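Local atomic coordinates of cysteine protease S273R (African swine fever virus pig/Kenya/KEN-50/1950, PDB entry 6LJ9), a protein that probably acts as a cysteine protease that matures the viral pp220 and pp62 polyproteins into core-shell proteins and dampens host innate immune responses. Residues Phe173-Gly178 and Arg241-Asn246; Phe107-Phe112 and Gln139-Lys144; Trp169-Val174 and Pro234-Tyr239. All coordinates share one frame; numbering follows the deposited sequence.

In the fold
Interactions 1 and 3 lie along the same pair of elements, strand 169-175 and helix 232-244. Their centres are about 11 Å apart and they share F173 and V174. Interaction 3 is near the start of the helix, which carries the inferred nucleophile C232. The side chains of the inferred active-site residues H168 and N187 are each about 4 Å from that of V170. Interaction 1 is at the far end of the helix, away from these sites. Interaction 2 sits on edge strand 107-109 of the sheet that also holds strand 169-175, its centre about 17 Å from that of interaction 1 and 16 Å from that of interaction 3. It touches interaction 1, where F107 CD1 lies 3.6 Å from L244 CD2.

Interaction 1. Residues Phe173-Gly178 and Arg241-Asn246; sequences FVDMRG and RARLDN
F173 on strand 169-175 and R243 on helix 232-244 face each other with CA atoms 7.9 Å apart, where the central helix of this Ulp1-type catalytic domain ends. A Schellman motif with N246 as its C-prime residue closes the helix. R243 CB sits over one face of the F173 ring, 3.6 Å from its centroid. L244 CD2 comes to the edge of that ring, 4.0 Å from F173 CE1. With its CG anti to the backbone N (chi1 -170°), D175 directs its carboxylate at the helix. R243 NH2 binds D175 OD2 at 2.9 Å in a salt bridge and has a second partner in E184. R177 grips the same carboxylate side-on, with NE 2.7 Å from D175 OD1 and NH2 3.0 Å from D175 OD2. Both arginines thus gather round one acid. D175 OD1 also accepts from the backbone N of R177, which makes an Asx turn. N246 OD1 lies over one face of the R177 guanidinium, toward its rim, with the amide and guanidinium planes 23° apart. At the guanidinium edge, R177 NH2 donates to R243 O at 2.8 Å, from above the carbonyl plane, with an N-H...O angle of 156°.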
loop_
_atom_site.group_PDB
_atom_site.type_symbol
_atom_site.label_atom_id
_atom_site.label_comp_id
_atom_site.label_asym_id
_atom_site.label_seq_id
_atom_site.Cartn_x
_atom_site.Cartn_y
_atom_site.Cartn_z
ATOM N N PHE B 173 11.145 -13.777 -0.191
ATOM C CA PHE B 173 10.271 -12.664 -0.535
ATOM C C PHE B 173 9.831 -12.796 -1.985
ATOM O O PHE B 173 10.664 -13.004 -2.873
ATOM C CB PHE B 173 10.974 -11.321 -0.312
ATOM C CG PHE B 173 10.053 -10.139 -0.391
ATOM C CD1 PHE B 173 9.273 -9.781 0.695
ATOM C CD2 PHE B 173 9.967 -9.386 -1.550
ATOM C CE1 PHE B 173 8.423 -8.695 0.628
ATOM C CE2 PHE B 173 9.118 -8.298 -1.625
ATOM C CZ PHE B 173 8.345 -7.952 -0.534
ATOM N N VAL B 174 8.527 -12.680 -2.216
ATOM C CA VAL B 174 7.946 -12.723 -3.552
ATOM C C VAL B 174 7.364 -11.347 -3.836
ATOM O O VAL B 174 6.404 -10.920 -3.182
ATOM C CB VAL B 174 6.875 -13.815 -3.679
ATOM C CG1 VAL B 174 6.247 -13.786 -5.065
ATOM C CG2 VAL B 174 7.473 -15.181 -3.385
ATOM N N ASP B 175 7.944 -10.646 -4.805
ATOM C CA ASP B 175 7.523 -9.296 -5.157
ATOM C C ASP B 175 6.678 -9.374 -6.425
ATOM O O ASP B 175 7.196 -9.672 -7.506
ATOM C CB ASP B 175 8.733 -8.385 -5.348
ATOM C CG ASP B 175 8.352 -6.924 -5.486
ATOM O OD1 ASP B 175 7.145 -6.606 -5.439
ATOM O OD2 ASP B 175 9.268 -6.088 -5.638
HETATM N N MSE B 176 5.383 -9.112 -6.287
HETATM C CA MSE B 176 4.463 -9.142 -7.418
HETATM C C MSE B 176 3.882 -7.755 -7.681
HETATM O O MSE B 176 2.756 -7.622 -8.160
HETATM C CB MSE B 176 3.339 -10.148 -7.163
HETATM C CG MSE B 176 3.818 -11.581 -6.989
HETATM SE SE MSE B 176 2.442 -12.763 -6.268
HETATM C CE MSE B 176 2.406 -12.100 -4.436
ATOM N N ARG B 177 4.665 -6.723 -7.362
ATOM C CA ARG B 177 4.245 -5.340 -7.557
ATOM C C ARG B 177 4.699 -4.772 -8.895
ATOM O O ARG B 177 3.973 -3.985 -9.509
ATOM C CB ARG B 177 4.783 -4.460 -6.424
ATOM C CG ARG B 177 4.229 -4.785 -5.047
ATOM C CD ARG B 177 5.029 -4.084 -3.960
ATOM N NE ARG B 177 6.424 -4.516 -3.957
ATOM C CZ ARG B 177 7.314 -4.163 -3.037
ATOM N NH1 ARG B 177 6.955 -3.369 -2.037
ATOM N NH2 ARG B 177 8.563 -4.604 -3.112
ATOM N N GLY B 178 5.887 -5.146 -9.364
ATOM C CA GLY B 178 6.467 -4.542 -10.542
ATOM C C GLY B 178 6.130 -5.281 -11.822
ATOM O O GLY B 178 5.382 -6.261 -11.842
ATOM N N ARG B 241 11.453 -6.380 5.393
ATOM C CA ARG B 241 10.992 -5.019 5.652
ATOM C C ARG B 241 11.551 -4.038 4.628
ATOM O O ARG B 241 10.839 -3.135 4.171
ATOM C CB ARG B 241 11.374 -4.592 7.069
ATOM C CG ARG B 241 10.904 -3.195 7.440
ATOM C CD ARG B 241 9.406 -3.049 7.233
ATOM N NE ARG B 241 8.931 -1.706 7.549
ATOM C CZ ARG B 241 8.416 -1.353 8.722
ATOM N NH1 ARG B 241 8.306 -2.246 9.697
ATOM N NH2 ARG B 241 8.008 -0.107 8.920
ATOM N N ALA B 242 12.823 -4.197 4.254
ATOM C CA ALA B 242 13.413 -3.310 3.256
ATOM C C ALA B 242 12.745 -3.485 1.896
ATOM O O ALA B 242 12.493 -2.500 1.193
ATOM C CB ALA B 242 14.916 -3.558 3.152
ATOM N N ARG B 243 12.453 -4.730 1.507
ATOM C CA ARG B 243 11.756 -4.957 0.245
ATOM C C ARG B 243 10.338 -4.404 0.296
ATOM O O ARG B 243 9.818 -3.912 -0.714
ATOM C CB ARG B 243 11.734 -6.449 -0.090
ATOM C CG ARG B 243 13.107 -7.084 -0.244
ATOM C CD ARG B 243 13.789 -6.680 -1.540
ATOM N NE ARG B 243 13.097 -7.206 -2.713
ATOM C CZ ARG B 243 12.348 -6.473 -3.530
ATOM N NH1 ARG B 243 12.196 -5.176 -3.305
ATOM N NH2 ARG B 243 11.756 -7.036 -4.574
ATOM N N LEU B 244 9.695 -4.478 1.466
ATOM C CA LEU B 244 8.363 -3.901 1.620
ATOM C C LEU B 244 8.398 -2.388 1.457
ATOM O O LEU B 244 7.481 -1.799 0.870
ATOM C CB LEU B 244 7.780 -4.282 2.981
ATOM C CG LEU B 244 7.215 -5.696 3.128
ATOM C CD1 LEU B 244 6.787 -5.956 4.564
ATOM C CD2 LEU B 244 6.048 -5.908 2.175
ATOM N N ASP B 245 9.444 -1.739 1.969
ATOM C CA ASP B 245 9.649 -0.311 1.772
ATOM C C ASP B 245 10.365 0.002 0.465
ATOM O O ASP B 245 10.908 1.103 0.313
ATOM C CB ASP B 245 10.418 0.285 2.951
ATOM C CG ASP B 245 9.578 0.366 4.206
ATOM O OD1 ASP B 245 8.334 0.396 4.085
ATOM O OD2 ASP B 245 10.158 0.398 5.310
ATOM N N ASN B 246 10.382 -0.949 -0.472
ATOM C CA ASN B 246 10.841 -0.734 -1.841
ATOM C C ASN B 246 12.342 -0.479 -1.926
ATOM O O ASN B 246 12.797 0.303 -2.762
ATOM C CB ASN B 246 10.065 0.405 -2.514
ATOM C CG ASN B 246 8.682 -0.024 -2.965
ATOM O OD1 ASN B 246 8.520 -0.604 -4.041
ATOM N ND2 ASN B 246 7.676 0.253 -2.144
#

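Interaction 2. Residues Phe107-Phe112 and Gln139-Lys144; sequences FFNCPF and QYVEGK
F107 and N109, on edge strand 107-109 of the central mixed sheet, meet Q139 at the start of the small hairpin formed by strands 139-141 and 144-146. The strands do not pair. They cross at 101°, with axes 6.9 Å apart, and side chains make most of the link. Q139 reaches out by an extended chain beyond CG, and its NE2 serves two acceptors. It donates to F107 O at 3.0 Å, almost straight at 172° and on a lone pair in the carbonyl plane. It also donates to N109 OD1 at 2.8 Å, by a more bent bond. The side chains of N109 and Q139 cross at about a right angle. N109 answers with ND2, which donates to Y140 O at 3.3 Å from above the carbonyl plane. Q139 CB lies over one face of the F108 ring, 4.0 Å from its centroid, a CH-pi contact. A water adds a bridge, 2.9 Å from N109 O and 3.2 Å from Y140 N. Beyond the two segments, R148 donates to F107 O and, weakly, to Q139 OE1. C110, next along the chain, is disulfide-bonded to C155. Backbone carbonyls can only accept, so F107 O requires Q139 NE2 and Y140 O requires N109 ND2. The bond from Q139 NE2 to N109 OD1 agrees with both, which sets the orientation of the two amides.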
loop_
_atom_site.group_PDB
_atom_site.type_symbol
_atom_site.label_atom_id
_atom_site.label_comp_id
_atom_site.label_asym_id
_atom_site.label_seq_id
_atom_site.Cartn_x
_atom_site.Cartn_y
_atom_site.Cartn_z
ATOM N N PHE B 107 0.378 -7.299 1.902
ATOM C CA PHE B 107 1.478 -8.187 2.249
ATOM C C PHE B 107 0.925 -9.468 2.857
ATOM O O PHE B 107 0.106 -9.419 3.782
ATOM C CB PHE B 107 2.435 -7.498 3.226
ATOM C CG PHE B 107 3.436 -8.425 3.850
ATOM C CD1 PHE B 107 4.428 -9.013 3.084
ATOM C CD2 PHE B 107 3.395 -8.696 5.209
ATOM C CE1 PHE B 107 5.354 -9.863 3.657
ATOM C CE2 PHE B 107 4.318 -9.545 5.789
ATOM C CZ PHE B 107 5.299 -10.129 5.012
ATOM N N PHE B 108 1.371 -10.609 2.336
ATOM C CA PHE B 108 0.931 -11.915 2.810
ATOM C C PHE B 108 2.025 -12.495 3.700
ATOM O O PHE B 108 3.135 -12.769 3.233
ATOM C CB PHE B 108 0.623 -12.847 1.638
ATOM C CG PHE B 108 -0.053 -14.128 2.043
ATOM C CD1 PHE B 108 0.687 -15.208 2.495
ATOM C CD2 PHE B 108 -1.430 -14.255 1.963
ATOM C CE1 PHE B 108 0.071 -16.388 2.866
ATOM C CE2 PHE B 108 -2.055 -15.435 2.332
ATOM C CZ PHE B 108 -1.302 -16.502 2.785
ATOM N N ASN B 109 1.711 -12.679 4.979
ATOM C CA ASN B 109 2.645 -13.270 5.925
ATOM C C ASN B 109 2.375 -14.767 6.018
ATOM O O ASN B 109 1.233 -15.184 6.229
ATOM C CB ASN B 109 2.519 -12.604 7.294
ATOM C CG ASN B 109 1.094 -12.588 7.803
ATOM O OD1 ASN B 109 0.223 -11.942 7.220
ATOM N ND2 ASN B 109 0.846 -13.301 8.895
ATOM N N CYS B 110 3.421 -15.569 5.847
ATOM C CA CYS B 110 3.240 -17.012 5.805
ATOM C C CYS B 110 2.819 -17.524 7.183
ATOM O O CYS B 110 3.241 -16.971 8.204
ATOM C CB CYS B 110 4.533 -17.696 5.358
ATOM S SG CYS B 110 5.939 -17.419 6.446
ATOM N N PRO B 111 1.974 -18.565 7.253
ATOM C CA PRO B 111 1.521 -19.053 8.565
ATOM C C PRO B 111 2.634 -19.678 9.393
ATOM O O PRO B 111 3.782 -19.779 8.946
ATOM C CB PRO B 111 0.444 -20.088 8.206
ATOM C CG PRO B 111 -0.004 -19.724 6.842
ATOM C CD PRO B 111 1.217 -19.175 6.149
ATOM N N PHE B 112 2.292 -20.112 10.608
ATOM C CA PHE B 112 3.304 -20.630 11.523
ATOM C C PHE B 112 3.757 -22.031 11.130
ATOM O O PHE B 112 4.928 -22.378 11.323
ATOM C CB PHE B 112 2.762 -20.624 12.955
ATOM C CG PHE B 112 3.793 -20.938 14.008
ATOM C CD1 PHE B 112 4.045 -22.247 14.386
ATOM C CD2 PHE B 112 4.495 -19.920 14.636
ATOM C CE1 PHE B 112 4.989 -22.537 15.357
ATOM C CE2 PHE B 112 5.439 -20.203 15.607
ATOM C CZ PHE B 112 5.685 -21.513 15.968
ATOM N N GLN B 139 -4.719 -15.683 5.538
ATOM C CA GLN B 139 -3.600 -15.216 6.338
ATOM C C GLN B 139 -4.133 -14.733 7.679
ATOM O O GLN B 139 -5.338 -14.535 7.859
ATOM C CB GLN B 139 -2.825 -14.098 5.629
ATOM C CG GLN B 139 -3.579 -12.789 5.509
ATOM C CD GLN B 139 -2.789 -11.746 4.747
ATOM O OE1 GLN B 139 -3.165 -11.353 3.644
ATOM N NE2 GLN B 139 -1.684 -11.297 5.330
ATOM N N TYR B 140 -3.227 -14.541 8.630
ATOM C CA TYR B 140 -3.608 -14.208 9.998
ATOM C C TYR B 140 -3.016 -12.853 10.362
ATOM O O TYR B 140 -1.824 -12.739 10.665
ATOM C CB TYR B 140 -3.179 -15.313 10.956
ATOM C CG TYR B 140 -3.989 -16.571 10.746
ATOM C CD1 TYR B 140 -3.595 -17.528 9.819
ATOM C CD2 TYR B 140 -5.167 -16.785 11.447
ATOM C CE1 TYR B 140 -4.342 -18.672 9.612
ATOM C CE2 TYR B 140 -5.921 -17.926 11.248
ATOM C CZ TYR B 140 -5.505 -18.866 10.329
ATOM O OH TYR B 140 -6.254 -20.003 10.129
ATOM N N VAL B 141 -3.868 -11.831 10.317
ATOM C CA VAL B 141 -3.520 -10.462 10.673
ATOM C C VAL B 141 -4.123 -10.175 12.039
ATOM O O VAL B 141 -5.317 -10.420 12.259
ATOM C CB VAL B 141 -4.029 -9.468 9.615
ATOM C CG1 VAL B 141 -3.685 -8.048 10.010
ATOM C CG2 VAL B 141 -3.444 -9.807 8.252
ATOM N N GLU B 142 -3.303 -9.653 12.949
ATOM C CA GLU B 142 -3.632 -9.569 14.379
ATOM C C GLU B 142 -3.888 -11.007 14.828
ATOM O O GLU B 142 -3.040 -11.878 14.580
ATOM C CB GLU B 142 -4.775 -8.586 14.619
ATOM C CG GLU B 142 -4.651 -7.277 13.854
ATOM C CD GLU B 142 -5.628 -6.222 14.337
ATOM O OE1 GLU B 142 -5.971 -6.233 15.536
ATOM O OE2 GLU B 142 -6.054 -5.382 13.514
ATOM N N GLY B 143 -5.013 -11.306 15.469
ATOM C CA GLY B 143 -5.353 -12.678 15.786
ATOM C C GLY B 143 -6.568 -13.134 15.006
ATOM O O GLY B 143 -7.371 -13.934 15.496
ATOM N N LYS B 144 -6.702 -12.632 13.780
ATOM C CA LYS B 144 -7.905 -12.812 12.982
ATOM C C LYS B 144 -7.550 -13.334 11.597
ATOM O O LYS B 144 -6.590 -12.869 10.974
ATOM C CB LYS B 144 -8.672 -11.490 12.865
ATOM C CG LYS B 144 -9.832 -11.518 11.893
ATOM C CD LYS B 144 -10.542 -10.179 11.856
ATOM C CE LYS B 144 -11.631 -10.178 10.804
ATOM N NZ LYS B 144 -12.583 -11.300 11.013
HETATM O O HOH W 1 -0.461 -16.127 8.408
#

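Interaction 3. Residues Trp169-Val174 and Pro234-Tyr239; sequences WVAIFV and PYSLFY
The Y239 ring meets A171 and F173 at a slant, neither squarely over a face nor at an edge. Its CD2 is 4.1 Å from A171 CB, and its CE2 is 3.9 Å from F173 CB. Outside the two segments, F186 stacks with this ring, F252 meets it edge-to-face, and its hydroxyl is hydrogen-bonded to E184. The other flat group, the W169 indole, turns away from the helix and is hydrogen-bonded through NE1 to L88 O. Only the root of that side chain takes part here, with W169 CB 3.6 Å from S236 OG. This is the core of the papain-like fold of Ulp1-type proteases: a central helix, with the inferred nucleophile C232 at its start, packs on the sheet. Strand 169-174 and helix 234-239 run nearly parallel, 12° apart in direction, with axes 6.8 Å apart. The backbones come closest at two small residues, with the CA atoms of A171 and S236 4.7 Å apart. There A171 CB is 3.4 Å from S236 O. S236 OG is anti to its carbonyl carbon (chi1 -55°), where it hydrogen-bonds back to C232 O one turn earlier. The same OG lies 2.9 Å from W169 O. Between W169 and A171, V170 points away from the helix.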
loop_
_atom_site.group_PDB
_atom_site.type_symbol
_atom_site.label_atom_id
_atom_site.label_comp_id
_atom_site.label_asym_id
_atom_site.label_seq_id
_atom_site.Cartn_x
_atom_site.Cartn_y
_atom_site.Cartn_z
ATOM N N TRP B 169 18.426 -18.497 10.212
ATOM C CA TRP B 169 17.254 -17.951 9.548
ATOM C C TRP B 169 17.624 -17.357 8.197
ATOM O O TRP B 169 18.628 -16.650 8.065
ATOM C CB TRP B 169 16.594 -16.879 10.417
ATOM C CG TRP B 169 16.128 -17.374 11.751
ATOM C CD1 TRP B 169 16.730 -17.169 12.958
ATOM C CD2 TRP B 169 14.957 -18.155 12.015
ATOM N NE1 TRP B 169 16.005 -17.773 13.956
ATOM C CE2 TRP B 169 14.912 -18.386 13.403
ATOM C CE3 TRP B 169 13.942 -18.681 11.210
ATOM C CZ2 TRP B 169 13.892 -19.122 14.006
ATOM C CZ3 TRP B 169 12.931 -19.409 11.809
ATOM C CH2 TRP B 169 12.913 -19.624 13.193
ATOM N N VAL B 170 16.805 -17.652 7.188
ATOM C CA VAL B 170 16.905 -17.027 5.878
ATOM C C VAL B 170 15.517 -16.540 5.484
ATOM O O VAL B 170 14.498 -17.022 5.985
ATOM C CB VAL B 170 17.473 -17.979 4.802
ATOM C CG1 VAL B 170 18.876 -18.436 5.177
ATOM C CG2 VAL B 170 16.554 -19.169 4.611
ATOM N N ALA B 171 15.486 -15.568 4.579
ATOM C CA ALA B 171 14.248 -14.923 4.171
ATOM C C ALA B 171 13.868 -15.327 2.753
ATOM O O ALA B 171 14.729 -15.592 1.910
ATOM C CB ALA B 171 14.369 -13.398 4.258
ATOM N N ILE B 172 12.560 -15.376 2.503
ATOM C CA ILE B 172 12.003 -15.593 1.173
ATOM C C ILE B 172 10.977 -14.500 0.914
ATOM O O ILE B 172 10.050 -14.312 1.710
ATOM C CB ILE B 172 11.360 -16.986 1.027
ATOM C CG1 ILE B 172 12.438 -18.064 0.886
ATOM C CG2 ILE B 172 10.402 -17.016 -0.159
ATOM C CD1 ILE B 172 11.912 -19.407 0.412
ATOM N N PHE B 173 11.145 -13.777 -0.191
ATOM C CA PHE B 173 10.271 -12.664 -0.535
ATOM C C PHE B 173 9.831 -12.796 -1.985
ATOM O O PHE B 173 10.664 -13.004 -2.873
ATOM C CB PHE B 173 10.974 -11.321 -0.312
ATOM C CG PHE B 173 10.053 -10.139 -0.391
ATOM C CD1 PHE B 173 9.273 -9.781 0.695
ATOM C CD2 PHE B 173 9.967 -9.386 -1.550
ATOM C CE1 PHE B 173 8.423 -8.695 0.628
ATOM C CE2 PHE B 173 9.118 -8.298 -1.625
ATOM C CZ PHE B 173 8.345 -7.952 -0.534
ATOM N N VAL B 174 8.527 -12.680 -2.216
ATOM C CA VAL B 174 7.946 -12.723 -3.552
ATOM C C VAL B 174 7.364 -11.347 -3.836
ATOM O O VAL B 174 6.404 -10.920 -3.182
ATOM C CB VAL B 174 6.875 -13.815 -3.679
ATOM C CG1 VAL B 174 6.247 -13.786 -5.065
ATOM C CG2 VAL B 174 7.473 -15.181 -3.385
ATOM N N PRO B 234 17.521 -11.161 12.726
ATOM C CA PRO B 234 17.338 -9.762 12.299
ATOM C C PRO B 234 17.666 -9.525 10.834
ATOM O O PRO B 234 17.022 -8.686 10.192
ATOM C CB PRO B 234 18.288 -8.994 13.224
ATOM C CG PRO B 234 18.359 -9.831 14.450
ATOM C CD PRO B 234 18.293 -11.255 13.977
ATOM N N TYR B 235 18.659 -10.232 10.289
ATOM C CA TYR B 235 18.977 -10.090 8.871
ATOM C C TYR B 235 17.793 -10.494 8.001
ATOM O O TYR B 235 17.441 -9.793 7.045
ATOM C CB TYR B 235 20.205 -10.930 8.516
ATOM C CG TYR B 235 21.517 -10.176 8.526
ATOM C CD1 TYR B 235 21.834 -9.281 7.513
ATOM C CD2 TYR B 235 22.449 -10.379 9.534
ATOM C CE1 TYR B 235 23.036 -8.599 7.514
ATOM C CE2 TYR B 235 23.651 -9.703 9.544
ATOM C CZ TYR B 235 23.941 -8.815 8.532
ATOM O OH TYR B 235 25.139 -8.141 8.540
ATOM N N SER B 236 17.166 -11.630 8.319
ATOM C CA SER B 236 16.067 -12.126 7.496
ATOM C C SER B 236 14.849 -11.215 7.588
ATOM O O SER B 236 14.171 -10.970 6.584
ATOM C CB SER B 236 15.701 -13.549 7.912
ATOM O OG SER B 236 16.832 -14.401 7.866
ATOM N N LEU B 237 14.553 -10.707 8.786
ATOM C CA LEU B 237 13.415 -9.809 8.943
ATOM C C LEU B 237 13.673 -8.464 8.279
ATOM O O LEU B 237 12.755 -7.856 7.717
ATOM C CB LEU B 237 13.094 -9.622 10.426
ATOM C CG LEU B 237 12.358 -10.767 11.121
ATOM C CD1 LEU B 237 12.226 -10.478 12.603
ATOM C CD2 LEU B 237 10.990 -10.976 10.494
ATOM N N PHE B 238 14.917 -7.979 8.332
ATOM C CA PHE B 238 15.235 -6.691 7.727
ATOM C C PHE B 238 15.112 -6.744 6.210
ATOM O O PHE B 238 14.705 -5.761 5.581
ATOM C CB PHE B 238 16.642 -6.248 8.130
ATOM C CG PHE B 238 17.081 -4.961 7.487
ATOM C CD1 PHE B 238 16.704 -3.742 8.024
ATOM C CD2 PHE B 238 17.875 -4.970 6.352
ATOM C CE1 PHE B 238 17.106 -2.555 7.437
ATOM C CE2 PHE B 238 18.280 -3.786 5.761
ATOM C CZ PHE B 238 17.895 -2.578 6.306
ATOM N N TYR B 239 15.472 -7.879 5.605
ATOM C CA TYR B 239 15.335 -8.021 4.159
ATOM C C TYR B 239 13.880 -7.874 3.736
ATOM O O TYR B 239 13.568 -7.152 2.783
ATOM C CB TYR B 239 15.896 -9.371 3.709
ATOM C CG TYR B 239 15.849 -9.590 2.212
ATOM C CD1 TYR B 239 16.838 -9.073 1.385
ATOM C CD2 TYR B 239 14.822 -10.320 1.627
ATOM C CE1 TYR B 239 16.802 -9.271 0.018
ATOM C CE2 TYR B 239 14.778 -10.524 0.259
ATOM C CZ TYR B 239 15.772 -9.998 -0.540
ATOM O OH TYR B 239 15.735 -10.196 -1.901
#